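Local coordinates for protein endoribonuclease MazF4 (Mycobacterium tuberculosis, PDB 5XE2) that cleaves single-stranded mRNA between the first two bases of UCGCU, acting as the toxin of a type II toxin-antitoxin pair, at residues P58-T63 and P88-K93; N67-E72 and A99-L104. All coordinates share one frame; numbering follows the deposited sequence.

Interaction 1 of 2, residues P58-T63 and P88-K93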
# COMPACT_ATOMS: atom_id res chain seq x y z
N PRO A 58 16.60 -13.21 -13.73
CA PRO A 58 17.95 -13.74 -13.60
C PRO A 58 19.01 -12.70 -13.20
O PRO A 58 20.08 -13.09 -12.76
CB PRO A 58 18.25 -14.33 -14.99
CG PRO A 58 17.35 -13.60 -15.91
CD PRO A 58 16.11 -13.29 -15.12
N SER A 59 18.70 -11.40 -13.34
CA SER A 59 19.60 -10.32 -12.90
C SER A 59 19.31 -9.78 -11.50
O SER A 59 20.08 -8.97 -11.00
CB SER A 59 19.54 -9.16 -13.91
OG SER A 59 19.87 -9.62 -15.21
N ASP A 60 18.20 -10.20 -10.88
CA ASP A 60 17.84 -9.71 -9.54
C ASP A 60 18.63 -10.46 -8.46
O ASP A 60 19.08 -11.57 -8.70
CB ASP A 60 16.34 -9.84 -9.28
CG ASP A 60 15.54 -8.85 -10.06
OD1 ASP A 60 15.79 -7.63 -9.92
OD2 ASP A 60 14.68 -9.28 -10.85
N PRO A 61 18.79 -9.84 -7.28
CA PRO A 61 19.56 -10.44 -6.18
C PRO A 61 18.90 -11.61 -5.44
O PRO A 61 19.56 -12.29 -4.65
CB PRO A 61 19.72 -9.26 -5.21
CG PRO A 61 18.51 -8.43 -5.46
CD PRO A 61 18.38 -8.46 -6.95
N LEU A 62 17.60 -11.80 -5.64
CA LEU A 62 16.84 -12.81 -4.92
C LEU A 62 15.98 -13.59 -5.90
O LEU A 62 15.66 -13.10 -6.99
CB LEU A 62 15.97 -12.13 -3.87
CG LEU A 62 16.71 -11.26 -2.84
CD1 LEU A 62 15.82 -10.18 -2.27
CD2 LEU A 62 17.30 -12.12 -1.73
N THR A 63 15.65 -14.82 -5.52
CA THR A 63 14.68 -15.63 -6.26
C THR A 63 13.27 -15.38 -5.71
O THR A 63 13.09 -14.57 -4.79
CB THR A 63 15.07 -17.13 -6.25
OG1 THR A 63 14.38 -17.83 -7.29
CG2 THR A 63 14.76 -17.80 -4.91
N PRO A 88 16.15 -2.07 -11.88
CA PRO A 88 15.16 -1.14 -12.43
C PRO A 88 14.13 -1.79 -13.34
O PRO A 88 12.96 -1.41 -13.29
CB PRO A 88 16.03 -0.15 -13.21
CG PRO A 88 17.29 -0.10 -12.43
CD PRO A 88 17.51 -1.51 -11.96
N ALA A 89 14.54 -2.75 -14.16
CA ALA A 89 13.61 -3.52 -14.99
C ALA A 89 12.53 -4.20 -14.15
O ALA A 89 11.35 -4.07 -14.43
CB ALA A 89 14.36 -4.57 -15.82
N THR A 90 12.94 -4.94 -13.12
CA THR A 90 11.97 -5.62 -12.26
C THR A 90 11.10 -4.61 -11.48
O THR A 90 9.91 -4.84 -11.31
CB THR A 90 12.64 -6.66 -11.35
OG1 THR A 90 13.24 -7.68 -12.16
CG2 THR A 90 11.62 -7.33 -10.40
N MET A 91 11.69 -3.49 -11.05
CA MET A 91 10.92 -2.43 -10.35
C MET A 91 9.82 -1.83 -11.22
O MET A 91 8.74 -1.50 -10.69
CB MET A 91 11.82 -1.31 -9.83
CG MET A 91 12.56 -1.61 -8.53
SD MET A 91 11.53 -2.23 -7.17
CE MET A 91 10.38 -0.89 -6.90
N ASN A 92 10.07 -1.68 -12.52
CA ASN A 92 9.05 -1.17 -13.45
C ASN A 92 7.84 -2.08 -13.54
O ASN A 92 6.72 -1.59 -13.60
CB ASN A 92 9.63 -0.95 -14.86
CG ASN A 92 10.44 0.33 -14.98
OD1 ASN A 92 10.23 1.29 -14.24
ND2 ASN A 92 11.37 0.36 -15.92
N LYS A 93 8.07 -3.39 -13.55
CA LYS A 93 6.99 -4.38 -13.45
C LYS A 93 6.25 -4.24 -12.13
O LYS A 93 5.03 -4.32 -12.08
CB LYS A 93 7.52 -5.81 -13.57
CG LYS A 93 8.16 -6.16 -14.90
CD LYS A 93 8.70 -7.59 -14.87
CE LYS A 93 9.71 -7.83 -15.97
NZ LYS A 93 10.29 -9.20 -15.89
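The flat carboxylate of Asp60 takes the hydroxyl of Thr90 on the syn lone pair of OD2, on the side of Asp60 OD1. Thr90 OG1 gives its hydrogen to Asp60 OD2 at a short 2.5 Å, while Asp60 OD1 stays 3.4 Å from Thr90 OG1. The carbon part of the threonine leans off the carboxylate plane to one side, and Thr90 CG2, its methyl, comes within 3.7 Å of Asp60 OD2. The two side chains approach from opposite directions. In Thr90 the hydroxyl sits beside the backbone N (chi1 -63°), which turns OG1 toward the loop and leaves the methyl anti to N.

Other bonds fix the carboxylate. The backbone N of Gly57 also binds Asp60 OD2, and the backbone N of Thr87 binds Asp60 OD1. The carboxylate thus accepts three hydrogen bonds, which restrain its rotation. Thr90 OG1 has a second hydrogen-bond partner in Thr87 OG1. Lys93 NZ is 6.7 Å from Asp60 OD2, so no salt bridge forms.

A loop aspartate here ties segment 58-63, between strands 53-55 and 65-75, to the start of helix 88-101. It does so by bonding both Thr90 in the first turn and the backbone N of Thr87, the residue just before the helix. Asp60 also touches Val86, just after the edge strand 82-85. Thr90 packs on Val54 of strand 53-55, the outermost strand at the other end of the sheet.

Interaction 2 of 2, residues N67-E72 and A99-L104; sequences NADNIE and ATALGL
Ile71 CG1 lies beside the backbone N (chi1 -57°), and a chi2 of 155° carries CD1 on toward the end of the helix. Leu102 holds CG anti to its carbonyl carbon (chi1 -62°), which swings the branched end back toward the strand. The two side chains so meet tip to tip. Ile71 CD1 rests against the fork of the leucine, 3.9 Å from Leu102 CG and about as far from both of its methyls.

Next to this apolar pair, Ala101 fits its methyl against polar atoms of the corner at 68-69. Ala101 CB lies 3.5 Å from Ala68 O and 3.4 Å from Asp69 OD1. No direct hydrogen bond crosses here. One water bridges instead, giving one hydrogen to Asp69 OD1 (3.0 Å) and the other to Ala101 O (2.7 Å). The other carboxylate oxygen, Asp69 OD2, is hydrogen-bonded to Thr52 OG1. A type I turn from Asn67 to Asn70 shapes the corner.

The helix closes in a Schellman motif with Gly103 as C-prime residue: Leu104 N reaches Ala99 O at 3.0 Å.

The site joins strand 65-75 to the C-terminal end of helix 88-101. Ile71 also packs on Val39 and Val41 of strand 37-44 and on Leu98 of the helix. The dimer interface is here too: Ile71 and Leu102 each touch their counterparts in the second subunit.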
# COMPACT_ATOMS: atom_id res chain seq x y z
N ASN A 67 4.61 -10.21 -4.11
CA ASN A 67 3.15 -10.09 -4.01
C ASN A 67 2.75 -8.62 -3.77
O ASN A 67 2.74 -8.15 -2.62
CB ASN A 67 2.62 -11.01 -2.91
CG ASN A 67 1.11 -10.88 -2.69
OD1 ASN A 67 0.40 -10.23 -3.46
ND2 ASN A 67 0.62 -11.50 -1.62
N ALA A 68 2.42 -7.91 -4.84
CA ALA A 68 2.03 -6.49 -4.77
C ALA A 68 0.65 -6.25 -4.18
O ALA A 68 0.30 -5.11 -3.89
CB ALA A 68 2.14 -5.83 -6.14
N ASP A 69 -0.15 -7.31 -4.02
CA ASP A 69 -1.42 -7.21 -3.27
C ASP A 69 -1.22 -7.03 -1.77
O ASP A 69 -2.11 -6.49 -1.10
CB ASP A 69 -2.33 -8.42 -3.53
CG ASP A 69 -2.94 -8.42 -4.92
OD1 ASP A 69 -3.25 -7.33 -5.44
OD2 ASP A 69 -3.12 -9.51 -5.50
N ASN A 70 -0.09 -7.48 -1.24
CA ASN A 70 0.17 -7.43 0.19
C ASN A 70 1.08 -6.24 0.50
O ASN A 70 2.31 -6.36 0.55
CB ASN A 70 0.76 -8.76 0.66
CG ASN A 70 0.92 -8.89 2.18
OD1 ASN A 70 1.54 -9.84 2.62
ND2 ASN A 70 0.35 -7.97 2.97
N ILE A 71 0.45 -5.09 0.69
CA ILE A 71 1.12 -3.83 0.94
C ILE A 71 0.97 -3.50 2.43
O ILE A 71 -0.14 -3.50 2.96
CB ILE A 71 0.54 -2.69 0.07
CG1 ILE A 71 0.61 -3.03 -1.43
CG2 ILE A 71 1.30 -1.38 0.30
CD1 ILE A 71 -0.43 -2.32 -2.28
N GLU A 72 2.09 -3.22 3.10
CA GLU A 72 2.07 -2.90 4.54
C GLU A 72 3.02 -1.77 4.90
O GLU A 72 3.98 -1.49 4.19
CB GLU A 72 2.40 -4.15 5.36
CG GLU A 72 1.32 -5.21 5.25
CD GLU A 72 1.46 -6.36 6.22
OE1 GLU A 72 2.15 -6.20 7.25
OE2 GLU A 72 0.88 -7.44 5.94
N ALA A 99 0.06 -0.45 -9.15
CA ALA A 99 -1.06 0.30 -9.74
C ALA A 99 -2.31 -0.58 -9.93
O ALA A 99 -3.42 -0.17 -9.63
CB ALA A 99 -0.64 0.93 -11.06
N THR A 100 -2.11 -1.81 -10.40
CA THR A 100 -3.21 -2.76 -10.58
C THR A 100 -3.82 -3.18 -9.24
O THR A 100 -5.05 -3.22 -9.09
CB THR A 100 -2.76 -3.99 -11.39
OG1 THR A 100 -2.28 -3.55 -12.65
CG2 THR A 100 -3.92 -4.95 -11.61
N ALA A 101 -2.96 -3.47 -8.25
CA ALA A 101 -3.43 -3.86 -6.93
C ALA A 101 -4.34 -2.78 -6.31
O ALA A 101 -5.35 -3.09 -5.72
CB ALA A 101 -2.26 -4.17 -6.02
N LEU A 102 -3.97 -1.51 -6.50
CA LEU A 102 -4.68 -0.36 -5.92
C LEU A 102 -5.69 0.33 -6.84
O LEU A 102 -6.10 1.47 -6.56
CB LEU A 102 -3.64 0.65 -5.44
CG LEU A 102 -2.71 0.13 -4.34
CD1 LEU A 102 -1.43 0.95 -4.29
CD2 LEU A 102 -3.41 0.16 -3.01
N GLY A 103 -6.09 -0.33 -7.92
CA GLY A 103 -7.14 0.16 -8.82
C GLY A 103 -6.89 1.54 -9.41
O GLY A 103 -7.83 2.29 -9.62
N LEU A 104 -5.62 1.86 -9.68
CA LEU A 104 -5.27 3.17 -10.22
C LEU A 104 -5.49 3.16 -11.73
O LEU A 104 -5.38 2.10 -12.36
CB LEU A 104 -3.83 3.53 -9.90
CG LEU A 104 -3.43 3.45 -8.41
CD1 LEU A 104 -1.97 3.81 -8.23
CD2 LEU A 104 -4.29 4.36 -7.55
O HOH W 1 -5.48 -5.58 -4.59

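In the fold
Interactions 1 and 2 use the two ends of helix 88-101, with centres about 18 Å apart. Residues 58-63 meet its first turn; residues 67-72 meet its last turn and the first residue beyond it. The two partner segments are near neighbours in the chain: the loop of interaction 1 leads into strand 65-75, which carries interaction 2. The helix is thus tied at both ends to one continuous part of the PemK/MazF fold. The bonding differs. Interaction 1 is a polar tie within one subunit. Interaction 2 pairs an apolar contact with an alanine methyl set against two oxygens, a water bridges it, and it borders the second subunit. In MazF relatives RNA is bound along the dimer interface, so interaction 2 is probably the nearer to it.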